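Local coordinates for oxysterol-binding protein homolog 3 (PDB 4IC4), which carries lipids in a hydrophobic pocket between membranes through the cytosol, in directional transport coupled to phosphoinositides, and takes part in maintaining intracellular sterol distribution, at residues Asn32-Ala37 and Lys293-Phe298; Ile108-Thr113 and Gly286-Asn291; Ala125-Leu130 and Ile140-Ser145; Leu316-Ser321 and Ser391-Leu396. One frame throughout, in Å; residues are numbered along the deposited sequence.

Contact 3 is the buried one: two neighbouring strands, 127-132 and 137-145, paired by backbone hydrogen bonds, with charged side chains tied to partners beyond the pair. The other three join loops. Contacts 1 and 2 share the loop between strand 281-284 and helix 300-305 and touch through Lys-295 and Ser-290; contact 1 is partly buried and mixes an apolar cluster with lysine chains, whereas contact 2 lies at the surface, an arginine flat against a leucine. Contact 4, also partly buried, is mainly apolar, with a glutamine amide on the proline and a bridging water, and its 316-321 loop is bonded to the first strand of contact 3 through Thr-319 and Ser-321.

Contact 1 of 4, residues Asn32-Ala37 and Lys293-Phe298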
loop_
_atom_site.group_PDB
_atom_site.type_symbol
_atom_site.label_atom_id
_atom_site.label_comp_id
_atom_site.label_asym_id
_atom_site.label_seq_id
_atom_site.Cartn_x
_atom_site.Cartn_y
_atom_site.Cartn_z
ATOM N N ASN A 32 -15.748 6.145 7.274
ATOM C CA ASN A 32 -14.729 7.135 7.625
ATOM C C ASN A 32 -14.303 7.016 9.083
ATOM O O ASN A 32 -13.909 8.005 9.707
ATOM C CB ASN A 32 -15.262 8.550 7.375
ATOM C CG ASN A 32 -15.624 8.787 5.924
ATOM O OD1 ASN A 32 -14.814 8.562 5.029
ATOM N ND2 ASN A 32 -16.847 9.248 5.685
ATOM N N ASP A 33 -14.372 5.803 9.618
ATOM C CA ASP A 33 -14.027 5.580 11.013
ATOM C C ASP A 33 -13.987 4.083 11.287
ATOM O O ASP A 33 -14.500 3.282 10.496
ATOM C CB ASP A 33 -15.083 6.266 11.896
ATOM C CG ASP A 33 -14.732 6.242 13.372
ATOM O OD1 ASP A 33 -13.553 6.447 13.717
ATOM O OD2 ASP A 33 -15.651 6.032 14.192
ATOM N N ILE A 34 -13.358 3.711 12.396
ATOM C CA ILE A 34 -13.264 2.316 12.810
ATOM C C ILE A 34 -13.337 2.251 14.323
ATOM O O ILE A 34 -13.105 3.252 15.010
ATOM C CB ILE A 34 -11.926 1.649 12.408
ATOM C CG1 ILE A 34 -10.749 2.497 12.904
ATOM C CG2 ILE A 34 -11.891 1.401 10.916
ATOM C CD1 ILE A 34 -9.436 1.744 12.945
ATOM N N PRO A 35 -13.665 1.073 14.864
ATOM C CA PRO A 35 -13.741 0.936 16.321
ATOM C C PRO A 35 -12.343 1.128 16.903
ATOM O O PRO A 35 -11.343 0.861 16.236
ATOM C CB PRO A 35 -14.245 -0.493 16.505
ATOM C CG PRO A 35 -15.078 -0.719 15.276
ATOM C CD PRO A 35 -14.217 -0.116 14.193
ATOM N N GLU A 36 -12.262 1.597 18.143
ATOM C CA GLU A 36 -10.965 1.791 18.766
ATOM C C GLU A 36 -10.266 0.444 18.906
ATOM O O GLU A 36 -10.924 -0.595 18.995
ATOM C CB GLU A 36 -11.130 2.443 20.142
ATOM C CG GLU A 36 -11.593 3.888 20.081
ATOM C CD GLU A 36 -11.904 4.455 21.452
ATOM O OE1 GLU A 36 -11.049 4.340 22.354
ATOM O OE2 GLU A 36 -13.004 5.020 21.626
ATOM N N ALA A 37 -8.935 0.462 18.908
ATOM C CA ALA A 37 -8.158 -0.765 19.052
ATOM C C ALA A 37 -8.612 -1.445 20.341
ATOM O O ALA A 37 -8.812 -0.781 21.354
ATOM C CB ALA A 37 -6.674 -0.438 19.119
ATOM N N LYS A 293 -5.043 8.213 17.849
ATOM C CA LYS A 293 -4.150 7.501 18.752
ATOM C C LYS A 293 -4.793 6.203 19.223
ATOM O O LYS A 293 -4.103 5.226 19.514
ATOM C CB LYS A 293 -3.807 8.378 19.960
ATOM C CG LYS A 293 -2.809 7.743 20.909
ATOM C CD LYS A 293 -2.413 8.699 22.024
ATOM C CE LYS A 293 -1.335 8.090 22.905
ATOM N NZ LYS A 293 -0.875 9.035 23.959
ATOM N N LYS A 294 -6.120 6.199 19.277
ATOM C CA LYS A 294 -6.862 5.030 19.731
ATOM C C LYS A 294 -7.337 4.166 18.572
ATOM O O LYS A 294 -7.983 3.141 18.786
ATOM C CB LYS A 294 -8.073 5.470 20.552
ATOM C CG LYS A 294 -7.727 6.344 21.749
ATOM C CD LYS A 294 -8.978 6.771 22.492
ATOM C CE LYS A 294 -8.633 7.635 23.692
ATOM N NZ LYS A 294 -7.735 6.919 24.640
ATOM N N LYS A 295 -7.013 4.580 17.350
ATOM C CA LYS A 295 -7.437 3.849 16.165
ATOM C C LYS A 295 -6.319 3.566 15.161
ATOM O O LYS A 295 -6.485 3.778 13.955
ATOM C CB LYS A 295 -8.576 4.608 15.481
ATOM C CG LYS A 295 -9.778 4.854 16.383
ATOM C CD LYS A 295 -10.841 5.688 15.684
ATOM C CE LYS A 295 -11.960 6.065 16.644
ATOM N NZ LYS A 295 -11.438 6.819 17.811
ATOM N N TYR A 296 -5.178 3.104 15.667
ATOM C CA TYR A 296 -4.037 2.738 14.829
ATOM C C TYR A 296 -3.447 3.865 13.983
ATOM O O TYR A 296 -2.611 3.608 13.119
ATOM C CB TYR A 296 -4.438 1.594 13.889
ATOM C CG TYR A 296 -5.022 0.384 14.583
ATOM C CD1 TYR A 296 -4.194 -0.557 15.193
ATOM C CD2 TYR A 296 -6.400 0.188 14.638
ATOM C CE1 TYR A 296 -4.720 -1.668 15.840
ATOM C CE2 TYR A 296 -6.942 -0.924 15.290
ATOM C CZ TYR A 296 -6.093 -1.844 15.885
ATOM O OH TYR A 296 -6.606 -2.947 16.525
ATOM N N GLY A 297 -3.870 5.101 14.222
ATOM C CA GLY A 297 -3.351 6.209 13.436
ATOM C C GLY A 297 -3.856 6.187 12.002
ATOM O O GLY A 297 -3.277 6.816 11.119
ATOM N N PHE A 298 -4.948 5.461 11.783
ATOM C CA PHE A 298 -5.565 5.322 10.460
ATOM C C PHE A 298 -6.029 6.632 9.832
ATOM O O PHE A 298 -6.460 7.551 10.534
ATOM C CB PHE A 298 -6.818 4.442 10.553
ATOM C CG PHE A 298 -6.572 2.965 10.391
ATOM C CD1 PHE A 298 -5.312 2.403 10.572
ATOM C CD2 PHE A 298 -7.646 2.126 10.103
ATOM C CE1 PHE A 298 -5.130 1.021 10.473
ATOM C CE2 PHE A 298 -7.474 0.753 10.003
ATOM C CZ PHE A 298 -6.218 0.200 10.187
HETATM O O HOH W 1 -8.211 1.888 21.702
#
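The CD1 methyl of Ile-34 touches two aromatic rings, 3.4 Å from Phe-298 CD2 and 3.8 Å from Tyr-296 CD2. It meets the tyrosine at the ring edge, in plane, while its approach to the phenylalanine is oblique. The reach follows from a first torsion that sets CG1 between the backbone N and the carbonyl carbon (chi1 53°), with the chain extended onward to CD1. Further along, Ala-37 CB lies off-centre against the Tyr-296 ring in a CH-pi contact, 4.0 Å from the ring centroid. The residues from Lys-295 to Phe-298 form a type I' beta turn, closed by a bond from Phe-298 N to Lys-295 O, and this turn presents both rings to the N-terminal segment of this chain, which crosses here ahead of helix 44-50. One direct backbone bond fastens the two, Ala-37 N to Lys-294 O at 2.8 Å, and water 1 joins Lys-294 O to Ala-37 O as well. On the polar flank, Lys-295 runs past Ile-34 in the opposite direction, and its CD packs 3.4 Å from Ile-34 O. Its chain then bends at chi4 (58°), and NZ bonds to Ser-290 O. Glu-36 and Lys-294 lie side by side, the carboxylate OE1 3.2 Å from the aliphatic CD of the lysine.

Contact 2 of 4, residues Ile108-Thr113 and Gly286-Asn291; sequences IYRDKT and GDLVSN
Leu-288 lays its CD2 methyl over one face of the Arg-110 guanidinium, 3.5 Å from CZ and offset toward the rim of the group. The contact joins two surface loops of the OSBP-related domain, one leading from helix 94-104 to strand 118-120 and the other following strand 281-284, and an Asx turn at Asp-111 shapes the first of them. The close apolar packing is between Arg-110 and Leu-288. From a first torsion that places CG between the backbone N and the carbonyl carbon (chi1 59°), the Arg-110 chain extends as far as NE and slides past Leu-288 in the opposite direction, bringing the flat end under the methyl; NH2 also comes within 3.0 Å of Gly-286 O, obliquely. NH1 is held by Ser-107 O, within its own loop. Shortening this arginine to an alanine is likely to leave Leu-288 CD2 without the flat group it rests on, and water 2 without its link to the 108-113 loop. Away from this face the fit is slacker: the other methyl, Leu-288 CD1, approaches just the CB of Asp-111, at 4.0 Å, and the carboxylate turns to its own loop, with Thr-113 N and Thr-113 OG1 both donating to OD1. At the more solvated end, water 2 lies in the guanidinium plane at its edge, accepts from Arg-110 NH2 at 2.9 Å and lies 3.0 Å from Asp-287 O, to which it can donate.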
loop_
_atom_site.group_PDB
_atom_site.type_symbol
_atom_site.label_atom_id
_atom_site.label_comp_id
_atom_site.label_asym_id
_atom_site.label_seq_id
_atom_site.Cartn_x
_atom_site.Cartn_y
_atom_site.Cartn_z
ATOM N N ILE A 108 0.795 8.237 5.385
ATOM C CA ILE A 108 -0.029 7.421 6.275
ATOM C C ILE A 108 0.683 7.144 7.595
ATOM O O ILE A 108 0.065 6.690 8.555
ATOM C CB ILE A 108 -0.445 6.063 5.634
ATOM C CG1 ILE A 108 0.781 5.194 5.350
ATOM C CG2 ILE A 108 -1.256 6.320 4.369
ATOM C CD1 ILE A 108 0.430 3.781 4.900
ATOM N N TYR A 109 1.978 7.439 7.644
ATOM C CA TYR A 109 2.758 7.212 8.853
ATOM C C TYR A 109 2.998 8.499 9.634
ATOM O O TYR A 109 3.822 8.522 10.549
ATOM C CB TYR A 109 4.098 6.571 8.493
ATOM C CG TYR A 109 3.946 5.236 7.806
ATOM C CD1 TYR A 109 3.372 4.158 8.471
ATOM C CD2 TYR A 109 4.341 5.061 6.477
ATOM C CE1 TYR A 109 3.186 2.933 7.839
ATOM C CE2 TYR A 109 4.158 3.835 5.829
ATOM C CZ TYR A 109 3.576 2.777 6.522
ATOM O OH TYR A 109 3.363 1.566 5.908
ATOM N N ARG A 110 2.278 9.564 9.292
ATOM C CA ARG A 110 2.473 10.826 9.999
ATOM C C ARG A 110 2.129 10.698 11.476
ATOM O O ARG A 110 2.806 11.285 12.323
ATOM C CB ARG A 110 1.693 11.969 9.331
ATOM C CG ARG A 110 0.182 11.829 9.207
ATOM C CD ARG A 110 -0.289 12.993 8.337
ATOM N NE ARG A 110 -1.729 13.138 8.133
ATOM C CZ ARG A 110 -2.462 12.397 7.306
ATOM N NH1 ARG A 110 -1.905 11.420 6.604
ATOM N NH2 ARG A 110 -3.746 12.681 7.131
ATOM N N ASP A 111 1.077 9.948 11.792
ATOM C CA ASP A 111 0.735 9.720 13.190
ATOM C C ASP A 111 1.535 8.472 13.544
ATOM O O ASP A 111 1.262 7.379 13.035
ATOM C CB ASP A 111 -0.757 9.439 13.374
ATOM C CG ASP A 111 -1.141 9.289 14.837
ATOM O OD1 ASP A 111 -0.379 8.637 15.580
ATOM O OD2 ASP A 111 -2.202 9.814 15.241
ATOM N N LYS A 112 2.534 8.643 14.401
ATOM C CA LYS A 112 3.404 7.548 14.810
ATOM C C LYS A 112 2.675 6.295 15.280
ATOM O O LYS A 112 3.245 5.203 15.268
ATOM C CB LYS A 112 4.361 8.030 15.905
ATOM C CG LYS A 112 5.352 9.075 15.419
ATOM C CD LYS A 112 6.250 9.570 16.543
ATOM C CE LYS A 112 7.248 10.596 16.030
ATOM N NZ LYS A 112 8.101 11.148 17.120
ATOM N N THR A 113 1.422 6.443 15.689
ATOM C CA THR A 113 0.651 5.297 16.154
ATOM C C THR A 113 0.589 4.214 15.070
ATOM O O THR A 113 0.612 3.020 15.370
ATOM C CB THR A 113 -0.787 5.713 16.538
ATOM O OG1 THR A 113 -0.736 6.782 17.493
ATOM C CG2 THR A 113 -1.545 4.537 17.146
ATOM N N GLY A 286 -4.746 14.526 3.713
ATOM C CA GLY A 286 -6.171 14.571 3.962
ATOM C C GLY A 286 -6.414 14.458 5.454
ATOM O O GLY A 286 -5.610 14.923 6.264
ATOM N N ASP A 287 -7.513 13.817 5.825
ATOM C CA ASP A 287 -7.851 13.669 7.233
ATOM C C ASP A 287 -7.578 12.287 7.806
ATOM O O ASP A 287 -7.552 11.285 7.089
ATOM C CB ASP A 287 -9.329 13.992 7.459
ATOM C CG ASP A 287 -9.704 15.384 6.991
ATOM O OD1 ASP A 287 -8.962 16.336 7.297
ATOM O OD2 ASP A 287 -10.748 15.524 6.323
ATOM N N LEU A 288 -7.369 12.259 9.115
ATOM C CA LEU A 288 -7.173 11.020 9.846
ATOM C C LEU A 288 -8.513 10.803 10.530
ATOM O O LEU A 288 -9.339 11.717 10.589
ATOM C CB LEU A 288 -6.086 11.178 10.913
ATOM C CG LEU A 288 -4.656 11.425 10.433
ATOM C CD1 LEU A 288 -3.728 11.525 11.633
ATOM C CD2 LEU A 288 -4.219 10.293 9.513
ATOM N N VAL A 289 -8.751 9.596 11.026
ATOM C CA VAL A 289 -9.997 9.341 11.741
ATOM C C VAL A 289 -9.935 10.132 13.044
ATOM O O VAL A 289 -8.867 10.597 13.450
ATOM C CB VAL A 289 -10.165 7.848 12.097
ATOM C CG1 VAL A 289 -10.332 7.032 10.827
ATOM C CG2 VAL A 289 -8.955 7.356 12.895
ATOM N N SER A 290 -11.080 10.286 13.693
ATOM C CA SER A 290 -11.130 11.007 14.958
ATOM C C SER A 290 -10.388 10.199 16.021
ATOM O O SER A 290 -10.427 8.963 16.009
ATOM C CB SER A 290 -12.583 11.221 15.382
ATOM O OG SER A 290 -13.255 9.985 15.545
ATOM N N ASN A 291 -9.709 10.894 16.930
ATOM C CA ASN A 291 -8.959 10.243 18.004
ATOM C C ASN A 291 -8.093 9.121 17.437
ATOM O O ASN A 291 -8.178 7.974 17.877
ATOM C CB ASN A 291 -9.936 9.671 19.033
ATOM C CG ASN A 291 -10.891 10.716 19.565
ATOM O OD1 ASN A 291 -12.106 10.514 19.586
ATOM N ND2 ASN A 291 -10.346 11.846 19.997
HETATM O O HOH W 2 -5.355 11.469 5.054
#

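Contact 3 of 4, residues Ala125-Leu130 and Ile140-Ser145; sequences AETFEL and ISEKVS
Ser-141 grips the carbonyl of Phe-128 with its side chain: OG donates to Phe-128 O at 2.9 Å, in the carbonyl plane and on a lone pair. Its first torsion (chi1 62°) sets OG between the backbone N and the carbonyl carbon, turned back to the neighbouring strand, while the backbone bond from Ser-141 N to the same oxygen is weak. In return Phe-128 N donates to Ser-141 O at 3.0 Å, completing a hydrogen-bonded pair. Thr-127 and Glu-142 form the next, non-hydrogen-bonded pair; their side chains run side by side, with Thr-127 CG2 3.8 Å from Glu-142 CG. On the far side of Phe-128/Ser-141, the non-hydrogen-bonded pair Glu-129/Ile-140 brings Ile-140 CD1 to 4.0 Å from Glu-129 CB. Lys-143 N donates to Glu-126 O, and Lys-143 O accepts from Ala-125 N, carrying the bonding back beyond the start of strand 127-132.

Farther out, the buried polar ends are fixed one by one. Glu-142 extends from a CG anti to the backbone N (chi1 180°), and its carboxylate takes the backbone N atoms of Lys-362 and Tyr-363; water 3 donates both to Glu-142 OE2 and to Ala-125 O, 2.7 Å in each case. Glu-126 binds Arg-324 and Ser-321, and Glu-129 binds Arg-385 and Tyr-381. Lys-143 gives its NZ to Pro-122 O, close to His-146 of the phosphoinositide site. The whole is an antiparallel beta hairpin in the barrel of this lipid-binding domain; its second strand makes a classic beta bulge, Val-144 and Ser-145 opposite Val-150, just ahead of that site.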
loop_
_atom_site.group_PDB
_atom_site.type_symbol
_atom_site.label_atom_id
_atom_site.label_comp_id
_atom_site.label_asym_id
_atom_site.label_seq_id
_atom_site.Cartn_x
_atom_site.Cartn_y
_atom_site.Cartn_z
ATOM N N ALA A 125 -3.528 -16.248 -3.057
ATOM C CA ALA A 125 -4.771 -16.173 -3.824
ATOM C C ALA A 125 -5.818 -15.257 -3.200
ATOM O O ALA A 125 -6.921 -15.120 -3.727
ATOM C CB ALA A 125 -5.350 -17.571 -4.055
ATOM N N GLU A 126 -5.485 -14.646 -2.068
ATOM C CA GLU A 126 -6.397 -13.689 -1.458
ATOM C C GLU A 126 -6.399 -12.495 -2.420
ATOM O O GLU A 126 -5.395 -12.212 -3.081
ATOM C CB GLU A 126 -5.882 -13.257 -0.078
ATOM C CG GLU A 126 -6.724 -12.183 0.608
ATOM C CD GLU A 126 -6.297 -11.937 2.048
ATOM O OE1 GLU A 126 -6.507 -10.814 2.556
ATOM O OE2 GLU A 126 -5.755 -12.870 2.678
ATOM N N THR A 127 -7.521 -11.794 -2.494
ATOM C CA THR A 127 -7.635 -10.649 -3.381
ATOM C C THR A 127 -8.190 -9.446 -2.640
ATOM O O THR A 127 -8.672 -9.558 -1.513
ATOM C CB THR A 127 -8.593 -10.953 -4.555
ATOM O OG1 THR A 127 -9.865 -11.369 -4.037
ATOM C CG2 THR A 127 -8.024 -12.042 -5.446
ATOM N N PHE A 128 -8.084 -8.286 -3.263
ATOM C CA PHE A 128 -8.666 -7.088 -2.694
ATOM C C PHE A 128 -8.999 -6.145 -3.823
ATOM O O PHE A 128 -8.123 -5.720 -4.572
ATOM C CB PHE A 128 -7.741 -6.379 -1.706
ATOM C CG PHE A 128 -8.314 -5.094 -1.176
ATOM C CD1 PHE A 128 -9.480 -5.099 -0.414
ATOM C CD2 PHE A 128 -7.714 -3.873 -1.474
ATOM C CE1 PHE A 128 -10.045 -3.906 0.042
ATOM C CE2 PHE A 128 -8.270 -2.673 -1.024
ATOM C CZ PHE A 128 -9.441 -2.688 -0.262
ATOM N N GLU A 129 -10.282 -5.846 -3.969
ATOM C CA GLU A 129 -10.713 -4.918 -4.995
ATOM C C GLU A 129 -11.034 -3.601 -4.306
ATOM O O GLU A 129 -11.369 -3.572 -3.119
ATOM C CB GLU A 129 -11.976 -5.416 -5.703
ATOM C CG GLU A 129 -13.220 -5.441 -4.810
ATOM C CD GLU A 129 -14.519 -5.470 -5.603
ATOM O OE1 GLU A 129 -15.358 -4.575 -5.387
ATOM O OE2 GLU A 129 -14.708 -6.382 -6.433
ATOM N N LEU A 130 -10.921 -2.513 -5.054
ATOM C CA LEU A 130 -11.238 -1.200 -4.522
ATOM C C LEU A 130 -11.749 -0.317 -5.643
ATOM O O LEU A 130 -10.992 0.108 -6.519
ATOM C CB LEU A 130 -10.012 -0.553 -3.865
ATOM C CG LEU A 130 -10.278 0.841 -3.281
ATOM C CD1 LEU A 130 -11.326 0.763 -2.172
ATOM C CD2 LEU A 130 -8.983 1.423 -2.750
ATOM N N ILE A 140 -7.636 -3.722 -8.558
ATOM C CA ILE A 140 -7.754 -5.125 -8.196
ATOM C C ILE A 140 -6.344 -5.581 -7.819
ATOM O O ILE A 140 -5.359 -5.159 -8.427
ATOM C CB ILE A 140 -8.319 -6.010 -9.342
ATOM C CG1 ILE A 140 -8.394 -7.466 -8.868
ATOM C CG2 ILE A 140 -7.445 -5.919 -10.580
ATOM C CD1 ILE A 140 -9.266 -7.680 -7.642
ATOM N N SER A 141 -6.248 -6.409 -6.787
ATOM C CA SER A 141 -4.963 -6.917 -6.336
ATOM C C SER A 141 -5.109 -8.372 -5.908
ATOM O O SER A 141 -6.203 -8.822 -5.555
ATOM C CB SER A 141 -4.431 -6.073 -5.173
ATOM O OG SER A 141 -5.281 -6.123 -4.039
ATOM N N GLU A 142 -4.002 -9.100 -5.939
ATOM C CA GLU A 142 -4.006 -10.509 -5.578
ATOM C C GLU A 142 -2.627 -10.933 -5.084
ATOM O O GLU A 142 -1.609 -10.447 -5.577
ATOM C CB GLU A 142 -4.403 -11.335 -6.813
ATOM C CG GLU A 142 -4.456 -12.842 -6.610
ATOM C CD GLU A 142 -5.091 -13.584 -7.789
ATOM O OE1 GLU A 142 -4.944 -13.133 -8.945
ATOM O OE2 GLU A 142 -5.727 -14.634 -7.557
ATOM N N LYS A 143 -2.587 -11.807 -4.084
ATOM C CA LYS A 143 -1.300 -12.315 -3.626
ATOM C C LYS A 143 -1.016 -13.454 -4.600
ATOM O O LYS A 143 -1.733 -14.460 -4.609
ATOM C CB LYS A 143 -1.375 -12.852 -2.201
ATOM C CG LYS A 143 -0.031 -13.374 -1.715
ATOM C CD LYS A 143 -0.081 -13.785 -0.264
ATOM C CE LYS A 143 1.275 -14.295 0.199
ATOM N NZ LYS A 143 1.252 -14.660 1.643
ATOM N N VAL A 144 0.017 -13.295 -5.426
ATOM C CA VAL A 144 0.341 -14.292 -6.445
ATOM C C VAL A 144 1.427 -15.308 -6.093
ATOM O O VAL A 144 1.613 -16.297 -6.809
ATOM C CB VAL A 144 0.709 -13.596 -7.779
ATOM C CG1 VAL A 144 -0.469 -12.754 -8.263
ATOM C CG2 VAL A 144 1.941 -12.715 -7.595
ATOM N N SER A 145 2.137 -15.065 -4.997
ATOM C CA SER A 145 3.179 -15.975 -4.522
ATOM C C SER A 145 3.260 -15.880 -2.999
ATOM O O SER A 145 3.075 -14.801 -2.436
ATOM C CB SER A 145 4.528 -15.607 -5.128
ATOM O OG SER A 145 5.542 -16.454 -4.616
HETATM O O HOH W 3 -7.829 -15.643 -6.225
#

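Contact 4 of 4, residues Leu316-Ser321 and Ser391-Leu396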
loop_
_atom_site.group_PDB
_atom_site.type_symbol
_atom_site.label_atom_id
_atom_site.label_comp_id
_atom_site.label_asym_id
_atom_site.label_seq_id
_atom_site.Cartn_x
_atom_site.Cartn_y
_atom_site.Cartn_z
ATOM N N LEU A 316 -18.536 -9.588 -4.398
ATOM C CA LEU A 316 -17.176 -10.055 -4.165
ATOM C C LEU A 316 -16.940 -11.544 -4.340
ATOM O O LEU A 316 -17.840 -12.359 -4.137
ATOM C CB LEU A 316 -16.737 -9.691 -2.745
ATOM C CG LEU A 316 -16.757 -8.228 -2.305
ATOM C CD1 LEU A 316 -16.463 -8.164 -0.810
ATOM C CD2 LEU A 316 -15.730 -7.426 -3.106
ATOM N N PRO A 317 -15.721 -11.917 -4.752
ATOM C CA PRO A 317 -15.372 -13.326 -4.923
ATOM C C PRO A 317 -15.128 -13.798 -3.484
ATOM O O PRO A 317 -14.993 -12.979 -2.577
ATOM C CB PRO A 317 -14.085 -13.264 -5.737
ATOM C CG PRO A 317 -13.449 -12.003 -5.234
ATOM C CD PRO A 317 -14.621 -11.044 -5.199
ATOM N N PRO A 318 -15.063 -15.111 -3.255
ATOM C CA PRO A 318 -14.841 -15.632 -1.901
ATOM C C PRO A 318 -13.520 -15.218 -1.259
ATOM O O PRO A 318 -13.343 -15.355 -0.049
ATOM C CB PRO A 318 -14.896 -17.146 -2.101
ATOM C CG PRO A 318 -15.795 -17.305 -3.285
ATOM C CD PRO A 318 -15.347 -16.201 -4.202
ATOM N N THR A 319 -12.617 -14.687 -2.074
ATOM C CA THR A 319 -11.267 -14.338 -1.646
ATOM C C THR A 319 -10.938 -12.913 -1.195
ATOM O O THR A 319 -9.802 -12.651 -0.794
ATOM C CB THR A 319 -10.285 -14.677 -2.785
ATOM O OG1 THR A 319 -10.684 -13.965 -3.962
ATOM C CG2 THR A 319 -10.295 -16.178 -3.094
ATOM N N ASP A 320 -11.893 -11.991 -1.252
ATOM C CA ASP A 320 -11.591 -10.609 -0.878
ATOM C C ASP A 320 -11.205 -10.442 0.591
ATOM O O ASP A 320 -11.771 -11.095 1.474
ATOM C CB ASP A 320 -12.786 -9.712 -1.201
ATOM C CG ASP A 320 -12.422 -8.235 -1.224
ATOM O OD1 ASP A 320 -11.914 -7.753 -2.259
ATOM O OD2 ASP A 320 -12.644 -7.553 -0.203
ATOM N N SER A 321 -10.244 -9.560 0.857
ATOM C CA SER A 321 -9.797 -9.312 2.228
ATOM C C SER A 321 -10.947 -8.899 3.148
ATOM O O SER A 321 -10.897 -9.145 4.353
ATOM C CB SER A 321 -8.725 -8.221 2.258
ATOM O OG SER A 321 -7.549 -8.622 1.577
ATOM N N SER A 391 -17.797 -19.453 -9.645
ATOM C CA SER A 391 -17.999 -20.869 -9.333
ATOM C C SER A 391 -16.735 -21.719 -9.238
ATOM O O SER A 391 -16.727 -22.746 -8.559
ATOM C CB SER A 391 -18.953 -21.497 -10.354
ATOM O OG SER A 391 -20.232 -20.894 -10.278
ATOM N N ASP A 392 -15.672 -21.296 -9.913
ATOM C CA ASP A 392 -14.414 -22.034 -9.908
ATOM C C ASP A 392 -13.418 -21.498 -8.883
ATOM O O ASP A 392 -12.261 -21.918 -8.847
ATOM C CB ASP A 392 -13.791 -21.998 -11.306
ATOM C CG ASP A 392 -13.506 -20.585 -11.784
ATOM O OD1 ASP A 392 -14.342 -19.689 -11.538
ATOM O OD2 ASP A 392 -12.451 -20.374 -12.417
ATOM N N ILE A 393 -13.874 -20.565 -8.055
ATOM C CA ILE A 393 -13.031 -19.971 -7.024
ATOM C C ILE A 393 -13.286 -20.687 -5.702
ATOM O O ILE A 393 -14.403 -20.670 -5.181
ATOM C CB ILE A 393 -13.348 -18.473 -6.849
ATOM C CG1 ILE A 393 -13.195 -17.744 -8.187
ATOM C CG2 ILE A 393 -12.444 -17.870 -5.782
ATOM C CD1 ILE A 393 -11.815 -17.838 -8.812
ATOM N N SER A 394 -12.249 -21.318 -5.162
ATOM C CA SER A 394 -12.383 -22.047 -3.908
ATOM C C SER A 394 -12.411 -21.133 -2.693
ATOM O O SER A 394 -12.002 -19.972 -2.759
ATOM C CB SER A 394 -11.230 -23.035 -3.752
ATOM O OG SER A 394 -9.999 -22.346 -3.618
ATOM N N GLN A 395 -12.908 -21.670 -1.588
ATOM C CA GLN A 395 -12.973 -20.938 -0.331
ATOM C C GLN A 395 -11.653 -21.171 0.403
ATOM O O GLN A 395 -11.299 -22.310 0.709
ATOM C CB GLN A 395 -14.138 -21.450 0.519
ATOM C CG GLN A 395 -15.502 -21.228 -0.111
ATOM C CD GLN A 395 -15.957 -19.785 -0.037
ATOM O OE1 GLN A 395 -16.877 -19.380 -0.748
ATOM N NE2 GLN A 395 -15.326 -19.003 0.832
ATOM N N LEU A 396 -10.922 -20.098 0.678
ATOM C CA LEU A 396 -9.644 -20.220 1.372
ATOM C C LEU A 396 -9.856 -20.479 2.865
ATOM O O LEU A 396 -8.954 -20.953 3.555
ATOM C CB LEU A 396 -8.815 -18.951 1.166
ATOM C CG LEU A 396 -8.499 -18.602 -0.295
ATOM C CD1 LEU A 396 -7.797 -17.255 -0.362
ATOM C CD2 LEU A 396 -7.631 -19.696 -0.911
HETATM O O HOH W 4 -12.102 -17.567 1.085
#
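Pro-318 overlaps two side chains of the C-terminal tail: its CD meets Ile-393 CG2 at 3.7 Å, and its CB lies 3.3 Å from Gln-395 OE1. Both tail side chains cross the proline at about a right angle. Gln-395 gets there by folding at chi2 (-75°), which brings its amide up against CB and CG of the ring. Next to the proline, Thr-319 CG2 fits between Ile-393 CG2 at 3.8 Å and Leu-396 CD1 at 3.9 Å. That placing follows from the threonine torsion: with chi1 at 57°, CG2 is anti to the carbonyl carbon and faces the tail, and OG1 turns to the hydroxyl of Thr-127 on the barrel strand. A smaller residue such as glycine in place of Pro-318 would probably open a gap beside Ile-393 and set the Gln-395 amide free to turn. The polar link between the segments is a water: water 4 donates to Pro-318 O and accepts from Leu-396 N, 2.8 Å in each case. Beyond the contact, Leu-396 also touches Val-359 and hands its carbonyl O to Arg-352, while Ile-393 rests on Lys-362, Tyr-363 and Arg-384. The arrangement is largely apolar packing of an irregular C-terminal tail, laid after helix 381-386 against a type I beta turn, Pro-317 to Asp-320, which is itself bonded to barrel strand 127-132 of the OSBP-related domain.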